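Long-range contacts in multi-copper Oxidase CueO (Ochrobactrum, PDB 6EVG), which oxidises lignin model compounds and lignosulfonate as a laccase-like multi-copper oxidase, probably passing the electrons on to dioxygen: residues 193-198 and 494-498; 399-404 and 498-502; 335-341 and 428-434; 139-144 and 185-189; 129-133 and 487-491. All coordinates share one frame; numbering follows the deposited sequence.

Interaction 1. Residues 193-198 and 494-498; sequences DLMHGF and EHEDV. With CU (copper (II) ion), chain B.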
# COMPACT_ATOMS: atom_id res chain seq x y z
N ASP A 193 -8.64 19.72 0.37
CA ASP A 193 -8.15 18.35 0.71
C ASP A 193 -8.98 17.30 0.04
O ASP A 193 -8.45 16.29 -0.44
CB ASP A 193 -8.15 18.11 2.21
CG ASP A 193 -7.25 19.05 2.97
OD1 ASP A 193 -6.12 19.36 2.49
OD2 ASP A 193 -7.63 19.44 4.11
N LEU A 194 -10.29 17.50 -0.00
CA LEU A 194 -11.14 16.48 -0.66
C LEU A 194 -10.85 16.47 -2.16
O LEU A 194 -10.84 15.41 -2.81
CB LEU A 194 -12.63 16.71 -0.40
CG LEU A 194 -13.07 16.55 1.01
CD1 LEU A 194 -14.58 16.83 1.15
CD2 LEU A 194 -12.69 15.17 1.61
N MET A 195 -10.64 17.67 -2.76
CA MET A 195 -10.39 17.74 -4.20
C MET A 195 -9.01 17.24 -4.58
O MET A 195 -8.85 16.55 -5.62
CB MET A 195 -10.60 19.12 -4.72
CG MET A 195 -12.06 19.55 -4.69
SD MET A 195 -12.45 21.17 -5.31
CE MET A 195 -12.10 20.87 -7.02
N HIS A 196 -8.00 17.51 -3.78
CA HIS A 196 -6.58 17.28 -4.18
C HIS A 196 -5.89 16.18 -3.40
O HIS A 196 -4.78 15.83 -3.76
CB HIS A 196 -5.77 18.59 -4.14
CG HIS A 196 -6.33 19.62 -5.09
ND1 HIS A 196 -6.25 19.50 -6.46
CD2 HIS A 196 -7.08 20.71 -4.87
CE1 HIS A 196 -6.86 20.53 -7.04
NE2 HIS A 196 -7.36 21.30 -6.09
N GLY A 197 -6.54 15.69 -2.35
CA GLY A 197 -5.91 14.76 -1.40
C GLY A 197 -5.37 15.49 -0.19
O GLY A 197 -4.92 16.62 -0.28
N PHE A 198 -5.41 14.80 0.94
CA PHE A 198 -4.98 15.33 2.23
C PHE A 198 -3.51 15.05 2.40
O PHE A 198 -3.11 13.88 2.48
CB PHE A 198 -5.78 14.68 3.34
CG PHE A 198 -5.48 15.10 4.74
CD1 PHE A 198 -6.13 16.19 5.31
CD2 PHE A 198 -4.54 14.45 5.50
CE1 PHE A 198 -5.94 16.54 6.65
CE2 PHE A 198 -4.32 14.81 6.83
CZ PHE A 198 -4.99 15.85 7.38
N GLU A 494 -9.16 10.45 0.09
CA GLU A 494 -10.22 11.45 -0.08
C GLU A 494 -11.02 11.22 -1.37
O GLU A 494 -12.26 11.35 -1.38
CB GLU A 494 -9.62 12.85 -0.08
CG GLU A 494 -9.10 13.29 1.26
CD GLU A 494 -7.91 12.51 1.79
OE1 GLU A 494 -6.95 12.29 0.99
OE2 GLU A 494 -7.91 12.18 2.99
N HIS A 495 -10.33 10.84 -2.44
CA HIS A 495 -10.98 10.64 -3.75
C HIS A 495 -11.88 9.41 -3.66
O HIS A 495 -13.02 9.44 -4.15
CB HIS A 495 -9.95 10.48 -4.86
CG HIS A 495 -9.21 11.72 -5.15
ND1 HIS A 495 -8.17 11.67 -6.07
CD2 HIS A 495 -9.34 13.00 -4.71
CE1 HIS A 495 -7.75 12.93 -6.18
NE2 HIS A 495 -8.41 13.74 -5.36
N GLU A 496 -11.37 8.32 -3.10
CA GLU A 496 -12.20 7.13 -2.91
C GLU A 496 -13.47 7.48 -2.07
O GLU A 496 -14.57 7.07 -2.41
CB GLU A 496 -11.32 6.12 -2.15
CG GLU A 496 -11.93 4.81 -1.85
CD GLU A 496 -11.05 4.05 -0.85
OE1 GLU A 496 -9.85 3.97 -1.01
OE2 GLU A 496 -11.62 3.66 0.03
N ASP A 497 -13.29 8.24 -0.99
CA ASP A 497 -14.40 8.57 -0.08
C ASP A 497 -15.46 9.45 -0.77
O ASP A 497 -16.63 9.34 -0.39
CB ASP A 497 -13.92 9.25 1.19
CG ASP A 497 -13.30 8.34 2.25
OD1 ASP A 497 -13.54 7.10 2.19
OD2 ASP A 497 -12.68 8.89 3.17
N VAL A 498 -15.11 10.25 -1.77
CA VAL A 498 -16.09 11.05 -2.48
C VAL A 498 -16.54 10.40 -3.77
O VAL A 498 -17.29 11.03 -4.57
CB VAL A 498 -15.60 12.50 -2.70
CG1 VAL A 498 -15.36 13.21 -1.42
CG2 VAL A 498 -14.39 12.58 -3.67
CU CU B . -7.49 10.12 -7.13
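H495 is gripped at both nitrogens of its ring. ND1 binds the copper ion at 2.0 Å, while NE2 donates to the backbone of the facing helix, with 2.9 Å between H495 NE2 and M195 O and an N-H...O angle of 147°. The donor lies above the carbonyl plane. One residue earlier, E494 accepts a straighter bond of 2.9 Å from F198 N to its OE1, again from above the carboxylate plane. Its chain, bent at chi2 (67°), turns the carboxylate back toward the end of helix 191-196, and OE2 is held by Y187 and N229. F198 CB also rests against this group, 3.3 Å from E494 OE2. G197, at backbone angles where a CB would be jammed against the preceding carbonyl oxygen, leads the chain to that bond. Packing is lighter further out: L194 CD2 lies crosswise against E494 CG at 4.1 Å and just reaches V498. L194 O, buried and without a polar partner, faces the ring edge 3.4 Å from H495 CD2. As a second-shell group, the M195 carbonyl probably fixes the rotation of a type 1 copper ligand by holding its NE2 proton, keeping ND1 aimed at the metal.

Interaction 2. Residues 399-404 and 498-502; sequences VEMAIA and VGMMA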
# COMPACT_ATOMS: atom_id res chain seq x y z
N VAL A 399 -19.09 17.00 -2.48
CA VAL A 399 -18.08 16.73 -3.48
C VAL A 399 -18.30 15.34 -4.02
O VAL A 399 -18.55 14.39 -3.25
CB VAL A 399 -16.67 16.81 -2.80
CG1 VAL A 399 -15.58 16.35 -3.73
CG2 VAL A 399 -16.40 18.20 -2.23
N GLU A 400 -18.17 15.16 -5.33
CA GLU A 400 -18.32 13.87 -5.97
C GLU A 400 -17.25 13.69 -7.02
O GLU A 400 -16.91 14.65 -7.74
CB GLU A 400 -19.71 13.66 -6.59
CG GLU A 400 -20.92 13.80 -5.64
CD GLU A 400 -22.27 13.64 -6.35
OE1 GLU A 400 -22.33 13.60 -7.59
OE2 GLU A 400 -23.29 13.64 -5.68
N MET A 401 -16.76 12.47 -7.19
CA MET A 401 -15.83 12.09 -8.24
C MET A 401 -16.25 10.72 -8.74
O MET A 401 -17.14 10.04 -8.15
CB MET A 401 -14.40 12.07 -7.70
CG MET A 401 -13.93 13.40 -7.29
SD MET A 401 -12.19 13.35 -6.77
CE MET A 401 -12.00 14.99 -6.21
N ALA A 402 -15.60 10.23 -9.77
CA ALA A 402 -15.94 8.95 -10.37
C ALA A 402 -14.73 8.32 -11.00
O ALA A 402 -13.82 9.01 -11.49
CB ALA A 402 -17.04 9.08 -11.43
N ILE A 403 -14.72 6.99 -11.04
CA ILE A 403 -13.81 6.21 -11.86
C ILE A 403 -14.51 5.46 -13.00
O ILE A 403 -13.93 5.23 -14.06
CB ILE A 403 -12.91 5.24 -11.01
CG1 ILE A 403 -11.71 4.72 -11.80
CG2 ILE A 403 -13.68 4.11 -10.38
CD1 ILE A 403 -10.68 4.03 -10.92
N ALA A 404 -15.77 5.05 -12.77
CA ALA A 404 -16.55 4.31 -13.75
C ALA A 404 -17.74 5.09 -14.27
O ALA A 404 -18.89 4.58 -14.33
CB ALA A 404 -16.96 2.96 -13.21
N VAL A 498 -15.11 10.25 -1.77
CA VAL A 498 -16.09 11.05 -2.48
C VAL A 498 -16.54 10.40 -3.77
O VAL A 498 -17.29 11.03 -4.57
CB VAL A 498 -15.60 12.50 -2.70
CG1 VAL A 498 -15.36 13.21 -1.42
CG2 VAL A 498 -14.39 12.58 -3.67
N GLY A 499 -16.22 9.12 -4.00
CA GLY A 499 -16.82 8.37 -5.08
C GLY A 499 -15.97 7.80 -6.18
O GLY A 499 -16.50 7.14 -7.07
N MET A 500 -14.63 8.02 -6.12
CA MET A 500 -13.75 7.52 -7.17
C MET A 500 -13.42 6.03 -6.93
O MET A 500 -12.29 5.62 -6.61
CB MET A 500 -12.49 8.38 -7.18
CG MET A 500 -11.66 8.19 -8.39
SD MET A 500 -10.34 9.44 -8.66
CE MET A 500 -11.12 10.78 -9.42
N MET A 501 -14.49 5.24 -7.08
CA MET A 501 -14.50 3.82 -6.78
C MET A 501 -15.61 3.15 -7.53
O MET A 501 -16.63 3.76 -7.85
CB MET A 501 -14.66 3.62 -5.23
CG MET A 501 -14.65 2.18 -4.79
SD MET A 501 -14.06 1.94 -3.08
CE MET A 501 -15.34 2.77 -2.17
N ALA A 502 -15.40 1.87 -7.82
CA ALA A 502 -16.34 1.05 -8.59
C ALA A 502 -16.19 -0.39 -8.14
O ALA A 502 -15.29 -0.75 -7.38
CB ALA A 502 -16.01 1.20 -10.09
O HOH W 1 -17.01 5.41 -10.12
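M401 lies along the turn in which helix 493-497 ends, a Schellman motif with G499 at its C-prime position, followed by an inverse gamma turn centred on M500. The M401 chain runs extended from CB. M401 CB sits 3.9 Å from M500 CE, M401 CG presses on V498 at 3.7 Å from V498 CG2, and M401 SD lies between that methyl and M500 CE, 3.8 Å from the latter. The terminal CE goes on to the carbonyls of L194 and M195. V498 fills the angle between two neighbours, with CG1 on V399 CG1 and CG2 on M401, so an alanine here would probably open a gap and let the M401 chain shift. The nearest atom of the M500 side chain is about 3 Å from the copper, consistent with the axial methionine of a type 1 site in a cupredoxin domain. Beyond it, I403 CG2 packs on A502 CB at 3.7 Å. The backbones are joined by M401 N, which donates to V498 O at 3.0 Å, and by a water that accepts from I403 N and donates to M501 O at 2.8 Å.

Interaction 3. Residues 335-341 and 428-434; sequences FFFDERM and TTKEMPH. With CU (copper (II) ion), chain B.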
# COMPACT_ATOMS: atom_id res chain seq x y z
N PHE A 335 -11.05 3.41 -18.25
CA PHE A 335 -11.51 4.17 -17.14
C PHE A 335 -10.80 5.48 -17.06
O PHE A 335 -9.57 5.54 -17.29
CB PHE A 335 -11.42 3.39 -15.80
CG PHE A 335 -12.23 2.14 -15.81
CD1 PHE A 335 -13.59 2.17 -15.60
CD2 PHE A 335 -11.68 0.93 -16.14
CE1 PHE A 335 -14.34 1.01 -15.71
CE2 PHE A 335 -12.41 -0.22 -16.26
CZ PHE A 335 -13.77 -0.18 -16.05
N PHE A 336 -11.50 6.52 -16.71
CA PHE A 336 -11.02 7.90 -16.53
C PHE A 336 -11.23 8.31 -15.07
O PHE A 336 -12.35 8.18 -14.53
CB PHE A 336 -11.77 8.83 -17.50
CG PHE A 336 -11.47 10.27 -17.32
CD1 PHE A 336 -10.16 10.74 -17.33
CD2 PHE A 336 -12.48 11.19 -17.10
CE1 PHE A 336 -9.90 12.10 -17.19
CE2 PHE A 336 -12.21 12.55 -16.92
CZ PHE A 336 -10.92 12.97 -17.02
N PHE A 337 -10.15 8.77 -14.43
CA PHE A 337 -10.22 9.32 -13.09
C PHE A 337 -10.82 10.73 -13.16
O PHE A 337 -10.11 11.72 -13.41
CB PHE A 337 -8.82 9.35 -12.45
CG PHE A 337 -8.23 7.99 -12.17
CD1 PHE A 337 -7.60 7.24 -13.12
CD2 PHE A 337 -8.35 7.42 -10.92
CE1 PHE A 337 -7.02 6.02 -12.79
CE2 PHE A 337 -7.81 6.20 -10.62
CZ PHE A 337 -7.16 5.49 -11.56
N ASP A 338 -12.13 10.78 -12.97
CA ASP A 338 -12.87 12.00 -13.19
C ASP A 338 -13.01 12.75 -11.87
O ASP A 338 -13.84 12.41 -11.01
CB ASP A 338 -14.24 11.65 -13.79
CG ASP A 338 -14.96 12.87 -14.32
OD1 ASP A 338 -14.57 14.02 -14.06
OD2 ASP A 338 -15.95 12.64 -15.08
N GLU A 339 -12.24 13.83 -11.74
CA GLU A 339 -12.24 14.67 -10.56
C GLU A 339 -13.46 15.61 -10.53
O GLU A 339 -13.69 16.24 -9.51
CB GLU A 339 -10.97 15.52 -10.50
CG GLU A 339 -9.72 14.67 -10.39
CD GLU A 339 -8.38 15.44 -10.60
OE1 GLU A 339 -8.27 16.55 -10.05
OE2 GLU A 339 -7.44 14.87 -11.32
N ARG A 340 -14.22 15.72 -11.62
CA ARG A 340 -15.40 16.58 -11.71
C ARG A 340 -15.10 17.98 -11.19
O ARG A 340 -15.84 18.56 -10.42
CB ARG A 340 -16.61 15.96 -10.98
CG ARG A 340 -17.01 14.61 -11.60
CD ARG A 340 -18.24 13.99 -10.93
NE ARG A 340 -19.46 14.76 -11.11
CZ ARG A 340 -19.96 15.69 -10.28
NH1 ARG A 340 -19.36 16.06 -9.13
NH2 ARG A 340 -21.12 16.26 -10.61
N MET A 341 -13.96 18.53 -11.64
CA MET A 341 -13.51 19.76 -11.07
C MET A 341 -14.45 20.90 -11.31
O MET A 341 -14.64 21.69 -10.41
CB MET A 341 -12.11 20.12 -11.59
CG MET A 341 -11.49 21.28 -10.81
SD MET A 341 -9.73 21.50 -11.12
CE MET A 341 -9.06 20.00 -10.41
N THR A 428 -6.79 6.69 -17.64
CA THR A 428 -6.43 8.07 -17.99
C THR A 428 -6.66 9.00 -16.83
O THR A 428 -7.66 8.87 -16.10
CB THR A 428 -7.26 8.52 -19.22
OG1 THR A 428 -8.60 8.29 -19.05
CG2 THR A 428 -7.00 7.75 -20.35
N THR A 429 -5.75 9.97 -16.70
CA THR A 429 -5.92 11.07 -15.75
C THR A 429 -5.85 12.41 -16.51
O THR A 429 -5.38 12.48 -17.64
CB THR A 429 -4.86 11.05 -14.64
OG1 THR A 429 -3.57 11.29 -15.21
CG2 THR A 429 -4.82 9.71 -13.95
N LYS A 430 -6.22 13.47 -15.83
CA LYS A 430 -6.20 14.83 -16.38
C LYS A 430 -5.46 15.80 -15.45
O LYS A 430 -4.31 16.11 -15.64
CB LYS A 430 -7.65 15.31 -16.61
CG LYS A 430 -7.84 16.71 -17.14
CD LYS A 430 -9.31 17.11 -17.26
CE LYS A 430 -9.43 18.54 -17.80
NZ LYS A 430 -10.76 19.12 -17.50
N GLU A 431 -6.09 16.25 -14.38
CA GLU A 431 -5.51 17.36 -13.58
C GLU A 431 -4.35 16.96 -12.71
O GLU A 431 -3.44 17.77 -12.51
CB GLU A 431 -6.54 18.06 -12.72
CG GLU A 431 -7.65 18.79 -13.49
CD GLU A 431 -8.90 17.93 -13.67
OE1 GLU A 431 -8.82 16.67 -13.57
OE2 GLU A 431 -9.95 18.53 -13.96
N MET A 432 -4.35 15.75 -12.19
CA MET A 432 -3.29 15.25 -11.28
C MET A 432 -3.13 13.75 -11.48
O MET A 432 -4.02 13.12 -12.06
CB MET A 432 -3.58 15.57 -9.82
CG MET A 432 -4.81 14.85 -9.24
SD MET A 432 -5.12 15.22 -7.50
CE MET A 432 -3.96 14.20 -6.62
N PRO A 433 -2.02 13.17 -11.01
CA PRO A 433 -1.87 11.72 -11.06
C PRO A 433 -2.77 11.03 -10.01
O PRO A 433 -3.11 11.67 -9.01
CB PRO A 433 -0.41 11.51 -10.70
CG PRO A 433 0.19 12.81 -10.41
CD PRO A 433 -0.84 13.83 -10.44
N HIS A 434 -3.10 9.78 -10.29
CA HIS A 434 -3.94 9.00 -9.34
C HIS A 434 -3.40 7.61 -9.21
O HIS A 434 -3.12 6.95 -10.21
CB HIS A 434 -5.41 8.90 -9.82
CG HIS A 434 -6.11 10.22 -9.93
ND1 HIS A 434 -6.95 10.73 -8.95
CD2 HIS A 434 -6.07 11.16 -10.93
CE1 HIS A 434 -7.38 11.91 -9.34
NE2 HIS A 434 -6.85 12.20 -10.51
CU CU B . -7.49 10.12 -7.13
O HOH W 2 -7.75 13.13 -13.49
O HOH W 3 -10.55 14.66 -14.05
O HOH W 4 -12.38 17.71 -13.97
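F337 and H434 lie nearly flat to one another, their planes 11° apart, but slid so far that the rings barely overlap, with centroids 5.0 Å apart. Over one face of each ring lies the other's CB: F337 CB stands 3.8 Å from the centroid of the H434 ring, and H434 CB covers the F337 ring in the same way. Held flat like this, the imidazole points ND1 at the copper, 2.0 Å away, and NE2 at E339. The bond from H434 NE2 to E339 OE2 is 2.9 Å long, with an N-H...O angle of 158°; the oxygen lies in the ring plane, yet the carboxylate is met from above its own. The E339 chain reaches there extended beyond CG. With an alanine at E339, H434 NE2 would probably lose its acceptor and the copper-bound ring be freer to turn. In the cupredoxin fold of this domain, strands 332-336 and 422-428 run parallel, with F336 paired to T428, and F337 N donates to T428 O at 3.0 Å. E431 slides alongside E339 from the opposite direction, and two carboxylate oxygens, probably both of charged groups, come close without a hydrogen bond, E339 OE2 to E431 OE1 at 3.2 Å. Ordered waters lie against both carboxylates, and M432 N adds a weak bond to E339 OE2. The M341 side chain slides past that of E431 in the opposite direction, M341 CE 3.6 Å from E431 CG, and a water accepting from M341 N donates to E431 OE2.

Interaction 4. Residues 139-144 and 185-189; sequences ARQAHL and KVYEP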
# COMPACT_ATOMS: atom_id res chain seq x y z
N ALA A 139 -10.63 7.30 4.69
CA ALA A 139 -9.54 8.26 4.91
C ALA A 139 -9.30 8.54 6.37
O ALA A 139 -8.14 8.62 6.81
CB ALA A 139 -9.79 9.56 4.17
N ARG A 140 -10.37 8.72 7.12
CA ARG A 140 -10.24 9.02 8.53
C ARG A 140 -9.66 7.84 9.29
O ARG A 140 -8.75 8.00 10.14
CB ARG A 140 -11.59 9.41 9.11
CG ARG A 140 -11.57 9.72 10.57
CD ARG A 140 -12.92 10.27 11.07
NE ARG A 140 -14.02 9.37 10.73
CZ ARG A 140 -14.26 8.19 11.35
NH1 ARG A 140 -13.59 7.84 12.45
NH2 ARG A 140 -15.19 7.41 10.92
N GLN A 141 -10.22 6.65 9.08
CA GLN A 141 -9.72 5.48 9.87
C GLN A 141 -8.28 5.15 9.49
O GLN A 141 -7.49 4.77 10.37
CB GLN A 141 -10.65 4.32 9.66
CG GLN A 141 -11.99 4.47 10.37
CD GLN A 141 -12.68 3.17 10.68
OE1 GLN A 141 -12.11 2.08 10.51
NE2 GLN A 141 -13.93 3.23 11.12
N ALA A 142 -7.95 5.25 8.22
CA ALA A 142 -6.53 5.04 7.81
C ALA A 142 -5.62 6.10 8.45
O ALA A 142 -4.59 5.76 9.04
CB ALA A 142 -6.41 5.06 6.31
N HIS A 143 -6.01 7.37 8.36
CA HIS A 143 -5.12 8.42 8.86
C HIS A 143 -4.92 8.31 10.36
O HIS A 143 -3.83 8.59 10.91
CB HIS A 143 -5.62 9.81 8.48
CG HIS A 143 -4.54 10.83 8.63
ND1 HIS A 143 -3.52 10.94 7.72
CD2 HIS A 143 -4.25 11.73 9.61
CE1 HIS A 143 -2.66 11.85 8.18
NE2 HIS A 143 -3.04 12.34 9.34
N LEU A 144 -5.98 7.92 11.10
CA LEU A 144 -5.81 7.70 12.53
C LEU A 144 -4.67 6.78 12.83
O LEU A 144 -4.04 6.91 13.89
CB LEU A 144 -7.13 7.20 13.13
CG LEU A 144 -8.21 8.28 13.40
CD1 LEU A 144 -9.56 7.61 13.62
CD2 LEU A 144 -7.83 9.13 14.57
N LYS A 185 -7.70 16.68 17.19
CA LYS A 185 -8.30 16.97 15.85
C LYS A 185 -7.24 16.69 14.83
O LYS A 185 -6.47 17.58 14.48
CB LYS A 185 -8.82 18.41 15.80
CG LYS A 185 -9.94 18.68 16.76
CD LYS A 185 -10.40 20.11 16.56
CE LYS A 185 -11.62 20.45 17.35
NZ LYS A 185 -11.89 21.90 17.06
N VAL A 186 -7.12 15.42 14.42
CA VAL A 186 -5.99 14.99 13.61
C VAL A 186 -6.31 14.91 12.11
O VAL A 186 -5.40 15.06 11.29
CB VAL A 186 -5.38 13.67 14.10
CG1 VAL A 186 -4.84 13.83 15.51
CG2 VAL A 186 -6.36 12.51 14.04
N TYR A 187 -7.57 14.64 11.75
CA TYR A 187 -7.98 14.49 10.35
C TYR A 187 -9.21 15.33 10.10
O TYR A 187 -10.31 14.93 10.42
CB TYR A 187 -8.23 13.03 9.98
CG TYR A 187 -8.64 12.84 8.52
CD1 TYR A 187 -7.75 13.05 7.48
CD2 TYR A 187 -9.96 12.56 8.16
CE1 TYR A 187 -8.14 12.98 6.16
CE2 TYR A 187 -10.37 12.49 6.87
CZ TYR A 187 -9.47 12.70 5.85
OH TYR A 187 -9.91 12.69 4.54
N GLU A 188 -8.98 16.56 9.62
CA GLU A 188 -10.02 17.54 9.44
C GLU A 188 -9.92 18.11 8.02
O GLU A 188 -9.47 19.28 7.80
CB GLU A 188 -9.88 18.66 10.48
CG GLU A 188 -9.93 18.15 11.89
CD GLU A 188 -11.27 17.64 12.31
OE1 GLU A 188 -12.27 18.19 11.84
OE2 GLU A 188 -11.32 16.68 13.17
N PRO A 189 -10.27 17.32 7.01
CA PRO A 189 -10.04 17.78 5.64
C PRO A 189 -11.01 18.92 5.26
O PRO A 189 -12.16 18.91 5.63
CB PRO A 189 -10.37 16.56 4.80
CG PRO A 189 -11.34 15.77 5.66
CD PRO A 189 -10.82 15.97 7.03
O HOH W 5 -2.67 14.77 10.57
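Y187 lays its ring on the first turn of helix 138-144, and here the contact is tight. With CG anti to the backbone N (chi1 -179°), the tyrosine reaches straight across to the helix. Y187 OH stands 3.2 Å from A139 CB, Y187 CD2 comes to 3.6 Å from R140 CA, and A139 O sits above the ring centre. P189 CD lies over the opposite face, toward its rim, while the hydroxyl is hydrogen-bonded to E494. The H143 end is looser. That ring stands obliquely to Y187, centroids 5.8 Å apart. H143 makes only long direct contacts, its CB 4.0 Å from Y187 CD1, and is bridged to V186 O by a water that lies 2.7 Å from H143 NE2; H143 ND1 is held by N229. At the outer end L144 CD2 meets V186 CG2 at 3.7 Å. The contact thus ties the helix that follows strand 126-131 to the loop between strand 170-178 and helix 191-196, with helix 493-497 against A139 and strand 54-59 against L144 and V186.

Interaction 5. Residues 129-133 and 487-491; sequences WFHPH and MFHCH. With CU (copper (II) ion), chain B.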
# COMPACT_ATOMS: atom_id res chain seq x y z
N TRP A 129 -0.10 -5.83 2.77
CA TRP A 129 -0.49 -5.05 3.94
C TRP A 129 -1.99 -5.13 4.13
O TRP A 129 -2.69 -5.78 3.37
CB TRP A 129 0.05 -3.62 3.89
CG TRP A 129 -0.57 -2.73 2.85
CD1 TRP A 129 -0.60 -2.88 1.50
CD2 TRP A 129 -1.14 -1.44 3.12
NE1 TRP A 129 -1.17 -1.76 0.92
CE2 TRP A 129 -1.53 -0.88 1.91
CE3 TRP A 129 -1.37 -0.72 4.30
CZ2 TRP A 129 -2.10 0.40 1.83
CZ3 TRP A 129 -1.93 0.53 4.25
CH2 TRP A 129 -2.29 1.10 2.99
N PHE A 130 -2.49 -4.45 5.17
CA PHE A 130 -3.93 -4.46 5.42
C PHE A 130 -4.33 -3.21 6.14
O PHE A 130 -3.53 -2.61 6.90
CB PHE A 130 -4.37 -5.75 6.17
CG PHE A 130 -3.60 -6.11 7.37
CD1 PHE A 130 -3.98 -5.69 8.64
CD2 PHE A 130 -2.50 -6.96 7.30
CE1 PHE A 130 -3.28 -6.10 9.77
CE2 PHE A 130 -1.77 -7.34 8.44
CZ PHE A 130 -2.18 -6.91 9.65
N HIS A 131 -5.58 -2.80 5.93
CA HIS A 131 -6.04 -1.48 6.39
C HIS A 131 -7.54 -1.43 6.15
O HIS A 131 -8.08 -2.24 5.42
CB HIS A 131 -5.31 -0.38 5.60
CG HIS A 131 -5.52 -0.51 4.12
ND1 HIS A 131 -6.66 -0.07 3.48
CD2 HIS A 131 -4.79 -1.12 3.18
CE1 HIS A 131 -6.55 -0.37 2.19
NE2 HIS A 131 -5.40 -0.97 1.98
N PRO A 132 -8.22 -0.44 6.73
CA PRO A 132 -9.70 -0.36 6.55
C PRO A 132 -10.04 -0.05 5.11
O PRO A 132 -9.29 0.61 4.37
CB PRO A 132 -10.12 0.79 7.46
CG PRO A 132 -9.02 0.85 8.50
CD PRO A 132 -7.79 0.55 7.71
N HIS A 133 -11.21 -0.49 4.71
CA HIS A 133 -11.76 -0.17 3.39
C HIS A 133 -13.26 -0.02 3.60
O HIS A 133 -13.99 -0.99 3.82
CB HIS A 133 -11.43 -1.23 2.34
CG HIS A 133 -11.85 -0.78 0.97
ND1 HIS A 133 -11.22 0.25 0.32
CD2 HIS A 133 -12.88 -1.16 0.19
CE1 HIS A 133 -11.85 0.47 -0.83
NE2 HIS A 133 -12.88 -0.37 -0.92
N MET A 487 -13.56 -4.49 -5.66
CA MET A 487 -13.59 -3.07 -5.95
C MET A 487 -12.35 -2.65 -6.68
O MET A 487 -11.31 -3.30 -6.57
CB MET A 487 -13.75 -2.27 -4.67
CG MET A 487 -15.06 -2.80 -3.95
SD MET A 487 -15.44 -1.96 -2.46
CE MET A 487 -16.44 -0.78 -3.09
N PHE A 488 -12.44 -1.53 -7.38
CA PHE A 488 -11.29 -0.84 -7.94
C PHE A 488 -11.49 0.63 -7.72
O PHE A 488 -12.63 1.13 -7.78
CB PHE A 488 -11.01 -1.25 -9.38
CG PHE A 488 -12.11 -0.96 -10.37
CD1 PHE A 488 -13.15 -1.85 -10.52
CD2 PHE A 488 -12.08 0.12 -11.26
CE1 PHE A 488 -14.15 -1.67 -11.52
CE2 PHE A 488 -13.07 0.31 -12.22
CZ PHE A 488 -14.10 -0.59 -12.35
N HIS A 489 -10.40 1.38 -7.50
CA HIS A 489 -10.55 2.74 -7.04
C HIS A 489 -9.22 3.48 -7.11
O HIS A 489 -8.17 2.89 -7.24
CB HIS A 489 -11.12 2.77 -5.59
CG HIS A 489 -10.32 2.00 -4.59
ND1 HIS A 489 -9.34 2.58 -3.82
CD2 HIS A 489 -10.36 0.70 -4.21
CE1 HIS A 489 -8.83 1.65 -3.02
NE2 HIS A 489 -9.40 0.49 -3.26
N CYS A 490 -9.33 4.79 -6.88
CA CYS A 490 -8.17 5.62 -6.58
C CYS A 490 -7.80 5.37 -5.13
O CYS A 490 -8.66 5.29 -4.25
CB CYS A 490 -8.47 7.07 -6.83
SG CYS A 490 -7.04 8.11 -6.50
N HIS A 491 -6.48 5.30 -4.86
CA HIS A 491 -5.94 5.14 -3.53
C HIS A 491 -5.55 6.46 -2.83
O HIS A 491 -4.99 6.40 -1.74
CB HIS A 491 -4.80 4.09 -3.49
CG HIS A 491 -4.79 3.21 -2.29
ND1 HIS A 491 -4.47 3.60 -1.02
CD2 HIS A 491 -5.16 1.89 -2.19
CE1 HIS A 491 -4.64 2.54 -0.19
NE2 HIS A 491 -5.04 1.50 -0.88
CU CU B . -7.49 10.12 -7.13
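H133, with CG anti to the backbone N (chi1 -173°), stretches across to H489, whose ring is held between its own backbone N and carbonyl carbon (chi1 56°). H133 CE1 thereby comes over a face of the H489 ring, 3.5 Å from H489 NE2. The two planes are 30° apart and largely slid past each other. M487 adds a sulfur-aromatic contact, with M487 SD at the ring edge 3.4 Å from H133 NE2. In the second pair H131 points NE2 at the edge of the H491 ring, 3.8 Å from H491 NE2, while W129 CZ2 lies 3.9 Å from H491 CE1. Rotation of two rings is fixed by their own backbones: H131 ND1 donates to P132 O, and H489 ND1 to C490 O at 2.8 Å. Their NE2 atoms are hydrogen-bonded to H93 and H439. C490, between H489 and H491, binds the type 1 copper. As in other multicopper oxidases, where facing His-X-His pairs from the first and last cupredoxin domains hold the trinuclear copper cluster, these histidines probably belong to that site.

Interactions 1, 3 and 5 each contribute one ligand to the same copper, so H434 and the nearby pair C490 and H495 converge there: H495 ND1 lies 3.3 Å from H434 ND1, and C490 SG lies 3.6 Å from H434 ND1. Interaction 2 shares V498 with interaction 1 and brings the M500 side chain to within about 3 Å of the same ion, nearest atoms; it also meets interaction 3 through A402 O and D338 N, 2.9 Å apart. Interaction 5 links this site to the histidines of the probable trinuclear site. Interaction 4 stands further off, its centre about 12 Å from that of interaction 1, but Y187 OH and E494 OE2, 2.6 Å apart, connect it to the helix that carries H495.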